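Local coordinates for NIPSNAP domain protein (Burkholderia xenovorans, PDB 5K9F), which is of unknown function but belongs to the NipSnap family, has a fold consistent with the dimeric alpha-beta barrel clan, and binds oxamic acid in a pocket in the crystal, at residues A[27-32]-A[89-94]; A[33-38]-A[43-48]; A[66-71]-A[100-105]. One frame throughout, in Å; residues are numbered along the deposited sequence. Where two conformers were deposited one is given.

Contact 1: A[27-32]-A[89-94]; sequences LSLYEA and GRAGSM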
ATOM      1  N   LEU A  27      13.767  -7.285  21.923  1.00 16.83           N
ATOM      2  CA  LEU A  27      13.527  -8.675  22.304  1.00 15.78           C
ATOM      3  C   LEU A  27      14.207  -9.015  23.624  1.00 17.02           C
ATOM      4  O   LEU A  27      13.656  -9.769  24.427  1.00 19.52           O
ATOM      5  CB  LEU A  27      14.000  -9.623  21.199  1.00 16.28           C
ATOM      6  CG  LEU A  27      13.135  -9.589  19.935  1.00 18.13           C
ATOM      7  CD1 LEU A  27      13.749 -10.496  18.872  1.00 17.51           C
ATOM      8  CD2 LEU A  27      11.689  -9.989  20.243  1.00 18.46           C
ATOM      9  N   SER A  28      15.406  -8.481  23.856  1.00 20.15           N
ATOM     10  CA  SER A  28      16.086  -8.724  25.125  0.58 21.13           C
ATOM     11  C   SER A  28      15.337  -8.088  26.286  1.00 19.24           C
ATOM     12  O   SER A  28      15.185  -8.709  27.349  1.00 20.10           O
ATOM     13  CB  SER A  28      17.516  -8.192  25.062  0.58 22.84           C
ATOM     14  OG  SER A  28      18.296  -8.971  24.179  0.58 26.82           O
ATOM     15  N   LEU A  29      14.880  -6.849  26.111  1.00 19.10           N
ATOM     16  CA  LEU A  29      14.150  -6.160  27.170  1.00 20.53           C
ATOM     17  C   LEU A  29      12.813  -6.836  27.443  1.00 19.08           C
ATOM     18  O   LEU A  29      12.422  -7.007  28.606  1.00 21.33           O
ATOM     19  CB  LEU A  29      13.948  -4.696  26.779  1.00 21.50           C
ATOM     20  CG  LEU A  29      13.327  -3.745  27.798  1.00 26.28           C
ATOM     21  CD1 LEU A  29      14.185  -3.617  29.043  1.00 27.54           C
ATOM     22  CD2 LEU A  29      13.137  -2.387  27.135  1.00 28.34           C
ATOM     23  N   TYR A  30      12.107  -7.235  26.382  1.00 16.96           N
ATOM     24  CA  TYR A  30      10.839  -7.942  26.541  1.00 17.43           C
ATOM     25  C   TYR A  30      11.030  -9.266  27.277  1.00 20.04           C
ATOM     26  O   TYR A  30      10.292  -9.579  28.220  1.00 19.78           O
ATOM     27  CB  TYR A  30      10.191  -8.169  25.164  1.00 15.22           C
ATOM     28  CG  TYR A  30       8.931  -9.014  25.240  1.00 18.52           C
ATOM     29  CD1 TYR A  30       7.744  -8.484  25.730  1.00 17.90           C
ATOM     30  CD2 TYR A  30       8.940 -10.351  24.852  1.00 18.64           C
ATOM     31  CE1 TYR A  30       6.595  -9.257  25.811  1.00 16.82           C
ATOM     32  CE2 TYR A  30       7.799 -11.131  24.932  1.00 18.91           C
ATOM     33  CZ  TYR A  30       6.626 -10.575  25.403  1.00 17.66           C
ATOM     34  OH  TYR A  30       5.484 -11.353  25.480  1.00 17.44           O
ATOM     35  N   GLU A  31      12.021 -10.063  26.868  1.00 18.95           N
ATOM     36  CA  GLU A  31      12.200 -11.356  27.527  1.00 21.64           C
ATOM     37  C   GLU A  31      12.499 -11.173  29.007  1.00 20.91           C
ATOM     38  O   GLU A  31      12.038 -11.956  29.851  1.00 23.68           O
ATOM     39  CB  GLU A  31      13.312 -12.165  26.855  1.00 23.04           C
ATOM     40  CG  GLU A  31      13.439 -13.576  27.437  1.00 24.04           C
ATOM     41  CD  GLU A  31      14.497 -14.436  26.755  1.00 30.49           C
ATOM     42  OE1 GLU A  31      15.109 -13.992  25.762  1.00 27.89           O
ATOM     43  OE2 GLU A  31      14.717 -15.574  27.227  1.00 38.19           O
ATOM     44  N   ALA A  32      13.254 -10.128  29.348  1.00 21.57           N
ATOM     45  CA  ALA A  32      13.649  -9.937  30.737  1.00 23.17           C
ATOM     46  C   ALA A  32      12.535  -9.337  31.589  1.00 21.69           C
ATOM     47  O   ALA A  32      12.447  -9.646  32.785  1.00 24.84           O
ATOM     48  CB  ALA A  32      14.890  -9.046  30.806  1.00 25.99           C
ATOM     49  N   GLY A  89       6.417   1.572  29.482  1.00 28.63           N
ATOM     50  CA  GLY A  89       7.124   2.843  29.546  1.00 31.29           C
ATOM     51  C   GLY A  89       8.571   2.734  29.102  1.00 32.74           C
ATOM     52  O   GLY A  89       9.089   3.621  28.420  1.00 36.81           O
ATOM     53  N   ARG A  90       9.236   1.634  29.459  1.00 25.22           N
ATOM     54  CA  ARG A  90      10.648   1.477  29.126  0.52 26.17           C
ATOM     55  C   ARG A  90      10.863   1.007  27.692  1.00 25.81           C
ATOM     56  O   ARG A  90      11.870   1.369  27.072  1.00 28.35           O
ATOM     57  CB  ARG A  90      11.313   0.498  30.098  0.52 31.16           C
ATOM     58  CG  ARG A  90      11.316   0.967  31.549  0.52 31.87           C
ATOM     59  CD  ARG A  90      12.120   0.033  32.447  0.52 31.65           C
ATOM     60  NE  ARG A  90      11.479  -1.267  32.619  0.52 34.10           N
ATOM     61  CZ  ARG A  90      10.576  -1.540  33.557  0.52 30.53           C
ATOM     62  NH1 ARG A  90      10.203  -0.598  34.411  0.52 38.90           N
ATOM     63  NH2 ARG A  90      10.046  -2.756  33.641  0.52 20.15           N
ATOM     64  N   ALA A  91       9.947   0.206  27.146  1.00 21.66           N
ATOM     65  CA  ALA A  91      10.126  -0.357  25.813  1.00 24.11           C
ATOM     66  C   ALA A  91       9.414   0.424  24.722  1.00 22.60           C
ATOM     67  O   ALA A  91       9.747   0.254  23.542  1.00 21.05           O
ATOM     68  CB  ALA A  91       9.626  -1.808  25.777  1.00 30.85           C
ATOM     69  N   GLY A  92       8.461   1.283  25.087  1.00 24.80           N
ATOM     70  CA  GLY A  92       7.521   1.799  24.107  1.00 25.46           C
ATOM     71  C   GLY A  92       8.143   2.687  23.053  1.00 26.38           C
ATOM     72  O   GLY A  92       7.671   2.714  21.914  1.00 28.44           O
ATOM     73  N   SER A  93       9.211   3.413  23.402  1.00 22.77           N
ATOM     74  CA  SER A  93       9.814   4.339  22.453  1.00 25.32           C
ATOM     75  C   SER A  93      10.397   3.628  21.234  1.00 26.63           C
ATOM     76  O   SER A  93      10.618   4.276  20.205  1.00 26.98           O
ATOM     77  CB  SER A  93      10.891   5.192  23.135  1.00 30.66           C
ATOM     78  OG  SER A  93      12.097   4.480  23.364  1.00 28.96           O
ATOM     79  N   MET A  94      10.637   2.316  21.310  1.00 17.48           N
ATOM     80  CA  MET A  94      11.133   1.599  20.143  1.00 15.80           C
ATOM     81  C   MET A  94      10.038   1.298  19.128  1.00 14.31           C
ATOM     82  O   MET A  94      10.349   0.941  17.991  1.00 14.96           O
ATOM     83  CB  MET A  94      11.817   0.289  20.572  1.00 16.53           C
ATOM     84  CG  MET A  94      13.144   0.520  21.270  1.00 18.50           C
ATOM     85  SD  MET A  94      13.918  -1.014  21.839  1.00 21.33           S
ATOM     86  CE  MET A  94      13.221  -1.146  23.472  1.00 21.27           C
TER
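Leu-29 of helix 23-33 reaches across to Ala-91 of helix 82-91 and to Met-94, a little further along the chain, and one methyl, CD2, makes all the close contacts. The meeting is apolar. Leu-29 CD2 lies 3.8 Å from Ala-91 CB, and the same methyl stands 3.9 Å from Met-94 CE, so the apolar partners of this single branch are two residues of the other segment. With CG anti to the backbone N (chi1 -174°), the leucine stretches out across the gap. The methionine comes to meet it by another route: its chain runs extended through chi2 and then bends at chi3 (-90°), which brings the terminal methyl, rather than the sulfur, against the leucine. The closest pair of CA atoms is Leu-29 CA and Ala-91 CA, 7.2 Å apart, a spacing that suits the short alanine side chain.

Polar groups contribute little between the segments, and no hydrogen bond crosses. Leu-29 CD2 merely rests 4.0 Å from Arg-90 O. The Arg-90 side chain lies at the margin of the contact; in the conformer given, its NE pairs with Glu-33, just beyond segment 27-32, at a separation too short to be taken at face value.

Ala-91 also lies near the bound oxamic acid, its side chain about 5 Å from the ligand. Around the contact, Met-94 packs on Thr-25 and Phe-26 of helix 23-33, while Leu-27 and Tyr-30 of that helix lean on strands 45-51 and 58-65; helix 23-33 thus packs on the sheet through these two and on segment 89-94 through Leu-29.

Contact 2: A[33-38]-A[43-48]; sequences EGLAIQ and GRLLGY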
ATOM      1  N   GLU A  33      11.683  -8.486  31.009  1.00 22.83           N
ATOM      2  CA  GLU A  33      10.764  -7.663  31.791  1.00 25.78           C
ATOM      3  C   GLU A  33       9.296  -7.773  31.399  1.00 23.67           C
ATOM      4  O   GLU A  33       8.445  -7.350  32.192  1.00 25.80           O
ATOM      5  CB  GLU A  33      11.168  -6.182  31.703  1.00 26.78           C
ATOM      6  CG  GLU A  33      12.608  -5.900  32.099  1.00 30.08           C
ATOM      7  CD  GLU A  33      12.907  -4.414  32.200  1.00 35.75           C
ATOM      8  OE1 GLU A  33      11.977  -3.606  31.995  1.00 33.77           O
ATOM      9  OE2 GLU A  33      14.070  -4.053  32.486  1.00 38.33           O
ATOM     10  N   GLY A  34       8.964  -8.315  30.227  1.00 19.44           N
ATOM     11  CA  GLY A  34       7.589  -8.309  29.755  1.00 17.86           C
ATOM     12  C   GLY A  34       6.963  -9.668  29.489  1.00 21.39           C
ATOM     13  O   GLY A  34       5.748  -9.830  29.635  1.00 20.06           O
ATOM     14  N   LEU A  35       7.784 -10.649  29.100  1.00 18.83           N
ATOM     15  CA  LEU A  35       7.263 -11.940  28.653  1.00 18.36           C
ATOM     16  C   LEU A  35       6.455 -12.647  29.743  1.00 21.53           C
ATOM     17  O   LEU A  35       5.331 -13.101  29.498  1.00 19.52           O
ATOM     18  CB  LEU A  35       8.419 -12.831  28.192  1.00 20.40           C
ATOM     19  CG  LEU A  35       8.066 -14.287  27.895  1.00 20.02           C
ATOM     20  CD1 LEU A  35       7.050 -14.393  26.757  1.00 21.34           C
ATOM     21  CD2 LEU A  35       9.330 -15.066  27.570  1.00 23.12           C
ATOM     22  N   ALA A  36       7.019 -12.778  30.947  1.00 19.57           N
ATOM     23  CA  ALA A  36       6.321 -13.534  31.981  1.00 19.79           C
ATOM     24  C   ALA A  36       4.985 -12.890  32.322  1.00 22.36           C
ATOM     25  O   ALA A  36       3.981 -13.588  32.494  1.00 23.52           O
ATOM     26  CB  ALA A  36       7.195 -13.659  33.232  1.00 21.52           C
ATOM     27  N   ILE A  37       4.949 -11.558  32.385  1.00 21.02           N
ATOM     28  CA  ILE A  37       3.705 -10.856  32.696  1.00 19.68           C
ATOM     29  C   ILE A  37       2.694 -11.034  31.572  1.00 20.10           C
ATOM     30  O   ILE A  37       1.530 -11.382  31.814  1.00 22.24           O
ATOM     31  CB  ILE A  37       3.987  -9.365  32.957  1.00 22.30           C
ATOM     32  CG1 ILE A  37       4.925  -9.193  34.152  1.00 30.01           C
ATOM     33  CG2 ILE A  37       2.686  -8.607  33.180  1.00 26.98           C
ATOM     34  CD1 ILE A  37       5.534  -7.817  34.217  1.00 29.30           C
ATOM     35  N   GLN A  38       3.124 -10.793  30.328  1.00 19.10           N
ATOM     36  CA  GLN A  38       2.201 -10.831  29.198  1.00 16.02           C
ATOM     37  C   GLN A  38       1.691 -12.244  28.940  1.00 19.95           C
ATOM     38  O   GLN A  38       0.490 -12.451  28.736  1.00 19.43           O
ATOM     39  CB  GLN A  38       2.863 -10.271  27.941  1.00 16.31           C
ATOM     40  CG  GLN A  38       1.877 -10.255  26.775  1.00 17.60           C
ATOM     41  CD  GLN A  38       2.381  -9.485  25.571  1.00 17.59           C
ATOM     42  OE1 GLN A  38       3.544  -9.601  25.171  1.00 17.56           O
ATOM     43  NE2 GLN A  38       1.501  -8.667  24.988  1.00 21.99           N
ATOM     44  N   GLY A  43      -2.169 -15.993  28.186  0.57 18.63           N
ATOM     45  CA  GLY A  43      -2.489 -17.414  28.242  0.57 20.63           C
ATOM     46  C   GLY A  43      -1.820 -18.405  27.300  0.57 23.73           C
ATOM     47  O   GLY A  43      -1.307 -19.429  27.765  0.57 25.11           O
ATOM     48  N   ARG A  44      -1.848 -18.159  25.987  1.00 19.40           N
ATOM     49  CA  ARG A  44      -1.282 -19.086  25.004  1.00 19.07           C
ATOM     50  C   ARG A  44      -0.503 -18.337  23.926  1.00 16.08           C
ATOM     51  O   ARG A  44      -1.088 -17.874  22.944  1.00 18.78           O
ATOM     52  CB  ARG A  44      -2.404 -19.914  24.387  1.00 20.18           C
ATOM     53  CG  ARG A  44      -1.963 -21.034  23.460  1.00 26.84           C
ATOM     54  CD  ARG A  44      -3.039 -22.125  23.373  1.00 49.95           C
ATOM     55  NE  ARG A  44      -4.341 -21.609  22.941  1.00 62.15           N
ATOM     56  CZ  ARG A  44      -5.416 -21.514  23.723  1.00 60.36           C
ATOM     57  NH1 ARG A  44      -6.552 -21.030  23.238  1.00 52.73           N
ATOM     58  NH2 ARG A  44      -5.359 -21.907  24.986  1.00 59.03           N
ATOM     59  N   LEU A  45       0.820 -18.252  24.098  1.00 17.32           N
ATOM     60  CA  LEU A  45       1.691 -17.727  23.043  1.00 14.42           C
ATOM     61  C   LEU A  45       1.915 -18.816  22.006  1.00 17.94           C
ATOM     62  O   LEU A  45       2.361 -19.919  22.349  1.00 21.38           O
ATOM     63  CB  LEU A  45       3.023 -17.266  23.632  1.00 16.73           C
ATOM     64  CG  LEU A  45       4.072 -16.734  22.642  1.00 15.38           C
ATOM     65  CD1 LEU A  45       3.543 -15.499  21.935  1.00 15.77           C
ATOM     66  CD2 LEU A  45       5.374 -16.416  23.368  1.00 21.07           C
ATOM     67  N   LEU A  46       1.601 -18.514  20.747  1.00 14.23           N
ATOM     68  CA  LEU A  46       1.759 -19.469  19.655  1.00 14.10           C
ATOM     69  C   LEU A  46       3.021 -19.245  18.843  1.00 19.18           C
ATOM     70  O   LEU A  46       3.480 -20.176  18.170  1.00 22.29           O
ATOM     71  CB  LEU A  46       0.552 -19.395  18.712  1.00 15.17           C
ATOM     72  CG  LEU A  46      -0.805 -19.745  19.325  1.00 17.19           C
ATOM     73  CD1 LEU A  46      -1.920 -19.399  18.344  1.00 17.31           C
ATOM     74  CD2 LEU A  46      -0.868 -21.210  19.689  1.00 20.18           C
ATOM     75  N   GLY A  47       3.583 -18.043  18.889  1.00 14.79           N
ATOM     76  CA  GLY A  47       4.779 -17.727  18.140  1.00 15.61           C
ATOM     77  C   GLY A  47       5.189 -16.291  18.373  1.00 14.53           C
ATOM     78  O   GLY A  47       4.338 -15.408  18.546  1.00 12.66           O
ATOM     79  N   TYR A  48       6.492 -16.041  18.403  1.00 12.85           N
ATOM     80  CA  TYR A  48       7.016 -14.689  18.577  1.00 12.24           C
ATOM     81  C   TYR A  48       8.256 -14.611  17.697  1.00 11.59           C
ATOM     82  O   TYR A  48       9.231 -15.329  17.942  1.00 14.22           O
ATOM     83  CB  TYR A  48       7.341 -14.410  20.050  1.00 16.38           C
ATOM     84  CG  TYR A  48       7.257 -12.956  20.481  1.00 13.65           C
ATOM     85  CD1 TYR A  48       8.159 -12.018  20.013  1.00 18.32           C
ATOM     86  CD2 TYR A  48       6.300 -12.539  21.399  1.00 15.11           C
ATOM     87  CE1 TYR A  48       8.093 -10.693  20.434  1.00 24.17           C
ATOM     88  CE2 TYR A  48       6.219 -11.227  21.810  1.00 15.70           C
ATOM     89  CZ  TYR A  48       7.114 -10.302  21.329  1.00 20.01           C
ATOM     90  OH  TYR A  48       7.040  -8.985  21.741  1.00 19.56           O
TER
HETATM   91  O   HOH W   1       4.828  -8.054  23.170  1.00 18.75           O
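Leu-35 and Leu-45 meet methyl to methyl, Leu-35 CD1 lying 4.3 Å from Leu-45 CD2, a loose apolar touch between helix 35-42 and strand 45-51. The CB of Leu-45 points at the helix, whereas that of Leu-35 leaves its backbone obliquely and only the branched end comes close.

Gln-38 and Tyr-48 are joined through a water instead of directly. The water donates to Gln-38 OE1 at 2.8 Å and lies 2.8 Å from Tyr-48 OH, in the plane of the phenol ring at its edge. An extended chain (chi1 -178°, chi2 169°) carries the Gln-38 amide off the helix toward this water. OE1 also bonds to the hydroxyl of Tyr-30, whose ring stacks on that of Tyr-48, so the amide oxygen has two partners.

Between helix and strand the chain leaves helical geometry at Gly-43, with positive phi. Leu-46 and Gly-47 form a classic beta bulge opposite Leu-62. Gln-38 is one of the residues lining the oxamic acid pocket, with Trp-84 of helix 82-91 and Phe-26 of helix 23-33 among the others; the arrangement is that of a helix laid over an antiparallel sheet, consistent with the Dim_A_B_barrel clan.

Contact 3: A[66-71]-A[100-105]; sequences DSFEDR and TELLTP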
ATOM      1  N   ASP A  66      -9.492 -18.470  23.798  1.00 16.95           N
ATOM      2  CA  ASP A  66     -10.701 -19.286  23.771  1.00 19.77           C
ATOM      3  C   ASP A  66     -11.832 -18.583  23.036  1.00 22.85           C
ATOM      4  O   ASP A  66     -12.668 -19.239  22.403  1.00 24.15           O
ATOM      5  CB  ASP A  66     -11.151 -19.623  25.193  1.00 22.52           C
ATOM      6  CG  ASP A  66     -10.154 -20.477  25.941  1.00 37.11           C
ATOM      7  OD1 ASP A  66      -9.337 -21.156  25.286  1.00 35.14           O
ATOM      8  OD2 ASP A  66     -10.203 -20.477  27.195  1.00 39.75           O
ATOM      9  N   SER A  67     -11.881 -17.259  23.119  1.00 19.07           N
ATOM     10  CA  SER A  67     -12.961 -16.481  22.533  1.00 18.86           C
ATOM     11  C   SER A  67     -12.536 -15.024  22.500  1.00 18.79           C
ATOM     12  O   SER A  67     -11.587 -14.618  23.176  1.00 17.91           O
ATOM     13  CB  SER A  67     -14.258 -16.622  23.332  1.00 24.45           C
ATOM     14  OG  SER A  67     -14.113 -16.065  24.629  1.00 22.10           O
ATOM     15  N   PHE A  68     -13.271 -14.232  21.720  1.00 18.96           N
ATOM     16  CA  PHE A  68     -13.042 -12.791  21.733  1.00 19.14           C
ATOM     17  C   PHE A  68     -13.320 -12.209  23.116  1.00 17.98           C
ATOM     18  O   PHE A  68     -12.570 -11.349  23.600  1.00 17.50           O
ATOM     19  CB  PHE A  68     -13.920 -12.131  20.667  1.00 18.17           C
ATOM     20  CG  PHE A  68     -13.637 -10.674  20.438  1.00 16.73           C
ATOM     21  CD1 PHE A  68     -12.788 -10.281  19.428  1.00 15.77           C
ATOM     22  CD2 PHE A  68     -14.259  -9.695  21.209  1.00 16.57           C
ATOM     23  CE1 PHE A  68     -12.538  -8.937  19.189  1.00 20.26           C
ATOM     24  CE2 PHE A  68     -14.014  -8.353  20.975  1.00 16.90           C
ATOM     25  CZ  PHE A  68     -13.157  -7.972  19.971  1.00 16.74           C
ATOM     26  N   GLU A  69     -14.389 -12.682  23.775  1.00 17.62           N
ATOM     27  CA  GLU A  69     -14.708 -12.211  25.120  1.00 20.81           C
ATOM     28  C   GLU A  69     -13.547 -12.453  26.074  1.00 18.31           C
ATOM     29  O   GLU A  69     -13.209 -11.584  26.888  1.00 19.07           O
ATOM     30  CB  GLU A  69     -15.971 -12.906  25.634  1.00 25.94           C
ATOM     31  N   ASP A  70     -12.921 -13.628  25.991  1.00 18.61           N
ATOM     32  CA  ASP A  70     -11.802 -13.896  26.889  1.00 21.69           C
ATOM     33  C   ASP A  70     -10.577 -13.069  26.517  1.00 16.89           C
ATOM     34  O   ASP A  70      -9.825 -12.643  27.400  1.00 17.37           O
ATOM     35  CB  ASP A  70     -11.455 -15.378  26.895  1.00 21.54           C
ATOM     36  CG  ASP A  70     -10.820 -15.812  28.208  1.00 26.93           C
ATOM     37  OD1 ASP A  70     -11.347 -15.438  29.284  1.00 30.86           O
ATOM     38  OD2 ASP A  70      -9.793 -16.517  28.169  1.00 27.30           O
ATOM     39  N   ARG A  71     -10.340 -12.851  25.222  1.00 15.26           N
ATOM     40  CA  ARG A  71      -9.280 -11.933  24.826  1.00 12.99           C
ATOM     41  C   ARG A  71      -9.504 -10.556  25.443  1.00 15.97           C
ATOM     42  O   ARG A  71      -8.573  -9.942  25.972  1.00 16.57           O
ATOM     43  CB  ARG A  71      -9.204 -11.842  23.294  1.00 14.06           C
ATOM     44  CG  ARG A  71      -8.236 -10.790  22.792  1.00 16.79           C
ATOM     45  CD  ARG A  71      -8.277 -10.705  21.279  1.00 13.91           C
ATOM     46  NE  ARG A  71      -7.344  -9.696  20.777  1.00 14.78           N
ATOM     47  CZ  ARG A  71      -7.659  -8.412  20.605  1.00 17.28           C
ATOM     48  NH1 ARG A  71      -8.877  -7.973  20.895  1.00 16.75           N
ATOM     49  NH2 ARG A  71      -6.754  -7.566  20.142  1.00 16.33           N
ATOM     50  N   THR A 100      -2.856  -5.272  13.959  1.00 11.06           N
ATOM     51  CA  THR A 100      -3.251  -6.608  14.387  1.00 12.72           C
ATOM     52  C   THR A 100      -4.374  -7.141  13.501  1.00 14.06           C
ATOM     53  O   THR A 100      -5.066  -6.395  12.807  1.00 14.06           O
ATOM     54  CB  THR A 100      -3.667  -6.631  15.855  1.00 13.03           C
ATOM     55  OG1 THR A 100      -3.712  -7.996  16.290  1.00 15.23           O
ATOM     56  CG2 THR A 100      -5.043  -5.973  16.058  1.00 13.03           C
ATOM     57  N   GLU A 101      -4.532  -8.460  13.516  1.00 10.68           N
ATOM     58  CA  GLU A 101      -5.581  -9.096  12.728  1.00  9.34           C
ATOM     59  C   GLU A 101      -6.060 -10.332  13.468  1.00 10.90           C
ATOM     60  O   GLU A 101      -5.322 -10.921  14.263  1.00 12.01           O
ATOM     61  CB  GLU A 101      -5.085  -9.484  11.330  1.00 12.46           C
ATOM     62  CG  GLU A 101      -3.975 -10.549  11.368  1.00 12.05           C
ATOM     63  CD  GLU A 101      -3.348 -10.822  10.003  1.00 21.51           C
ATOM     64  OE1 GLU A 101      -3.748 -10.184   9.014  1.00 22.13           O
ATOM     65  OE2 GLU A 101      -2.447 -11.677   9.928  1.00 21.54           O
ATOM     66  N   LEU A 102      -7.305 -10.719  13.208  1.00 10.96           N
ATOM     67  CA  LEU A 102      -7.865 -11.918  13.819  1.00  9.83           C
ATOM     68  C   LEU A 102      -7.982 -13.007  12.770  1.00 12.32           C
ATOM     69  O   LEU A 102      -8.376 -12.742  11.626  1.00 12.16           O
ATOM     70  CB  LEU A 102      -9.235 -11.636  14.449  1.00 11.76           C
ATOM     71  CG  LEU A 102      -9.248 -10.552  15.525  1.00 15.51           C
ATOM     72  CD1 LEU A 102     -10.683 -10.291  15.971  1.00 15.61           C
ATOM     73  CD2 LEU A 102      -8.384 -10.937  16.715  1.00 16.82           C
ATOM     74  N   LEU A 103      -7.597 -14.225  13.166  1.00 10.71           N
ATOM     75  CA  LEU A 103      -7.539 -15.389  12.288  1.00 11.35           C
ATOM     76  C   LEU A 103      -8.278 -16.561  12.916  1.00 11.11           C
ATOM     77  O   LEU A 103      -8.351 -16.682  14.140  1.00 14.10           O
ATOM     78  CB  LEU A 103      -6.093 -15.816  12.043  1.00 10.61           C
ATOM     79  CG  LEU A 103      -5.124 -14.738  11.555  1.00 11.01           C
ATOM     80  CD1 LEU A 103      -3.698 -15.309  11.478  1.00 15.65           C
ATOM     81  CD2 LEU A 103      -5.559 -14.160  10.197  1.00 12.96           C
ATOM     82  N   THR A 104      -8.796 -17.444  12.065  1.00 12.50           N
ATOM     83  CA  THR A 104      -9.430 -18.674  12.529  1.00 12.24           C
ATOM     84  C   THR A 104      -8.645 -19.870  12.017  1.00 13.61           C
ATOM     85  O   THR A 104      -8.327 -19.926  10.823  1.00 13.26           O
ATOM     86  CB  THR A 104     -10.863 -18.761  12.028  1.00 15.57           C
ATOM     87  OG1 THR A 104     -11.617 -17.681  12.580  1.00 19.36           O
ATOM     88  CG2 THR A 104     -11.492 -20.095  12.455  1.00 15.64           C
ATOM     89  N   PRO A 105      -8.293 -20.829  12.872  1.00 15.20           N
ATOM     90  CA  PRO A 105      -7.596 -22.020  12.376  1.00 15.65           C
ATOM     91  C   PRO A 105      -8.502 -22.865  11.495  1.00 15.96           C
ATOM     92  O   PRO A 105      -9.693 -23.038  11.778  1.00 17.74           O
ATOM     93  CB  PRO A 105      -7.210 -22.773  13.659  1.00 18.00           C
ATOM     94  CG  PRO A 105      -7.341 -21.768  14.768  1.00 21.43           C
ATOM     95  CD  PRO A 105      -8.415 -20.814  14.339  1.00 17.19           C
TER
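The first turn of helix 68-79 stands over strand 95-105 with Phe-68 CA and Leu-102 CA 9.5 Å apart, a spacing bridged by side chains alone, for no hydrogen bond joins the two segments. Leu-102 carries the strand's share of the contact. Its CD1 methyl sits 4.0 Å from Phe-68 CE1, in the plane of the ring and at its edge, and the two side chains cross at about a right angle. The phenylalanine gets there because its CG is anti to the backbone N (chi1 -172°), which swings the ring from a CB that does not itself point at the strand.

The other methyl, Leu-102 CD2, lies 4.4 Å from Arg-71 NE and meets the guanidinium obliquely. Leu-102 thus uses one branch for the ring and the other for the arginine. The Arg-71 chain is fully extended through its first three torsions, which carries the charged end to Glu-12 of strand 10-18; the salt bridge there gives the buried guanidinium a counter-charge, and Glu-12 also bonds to Thr-100 OG1.

This is a helix packed on an antiparallel sheet of strand order 2-3-1-4, consistent with the ferredoxin-like alpha+beta arrangement of the dimeric alpha-beta barrel clan. Ser-67 is the N-cap of the helix: its OG accepts from Asp-70 N at 3.0 Å (N-H...O angle 157°) and so holds the first turn that presents Phe-68 and Arg-71.

Other subunits complete the surroundings. The Phe-68 ring stacks on Phe-68 of a fourth subunit, and residues 103-105 pair antiparallel with a strand of a second subunit, extending the sheet across that interface.

Contacts 1 and 2 are neighbours, their centres about 13 Å apart, and they touch through helix 23-33, where Leu-27 packs on Tyr-48; contact 2 is nested within the loop of chain that contact 1 closes. Contact 3 lies across the chain's centre from contact 1, about 25 Å between centres with no touch, and the segments of these two alternate in sequence. Contacts 2 and 3 come in series, centres about 16 Å apart, share the four-stranded antiparallel sheet through its outermost strands within this chain, 45-51 and 95-105, and both meet the second subunit. Contacts 1 and 2 thus adjoin the oxamic acid pocket, while contact 3 lies farther from the ligand, where further subunits extend the sheet.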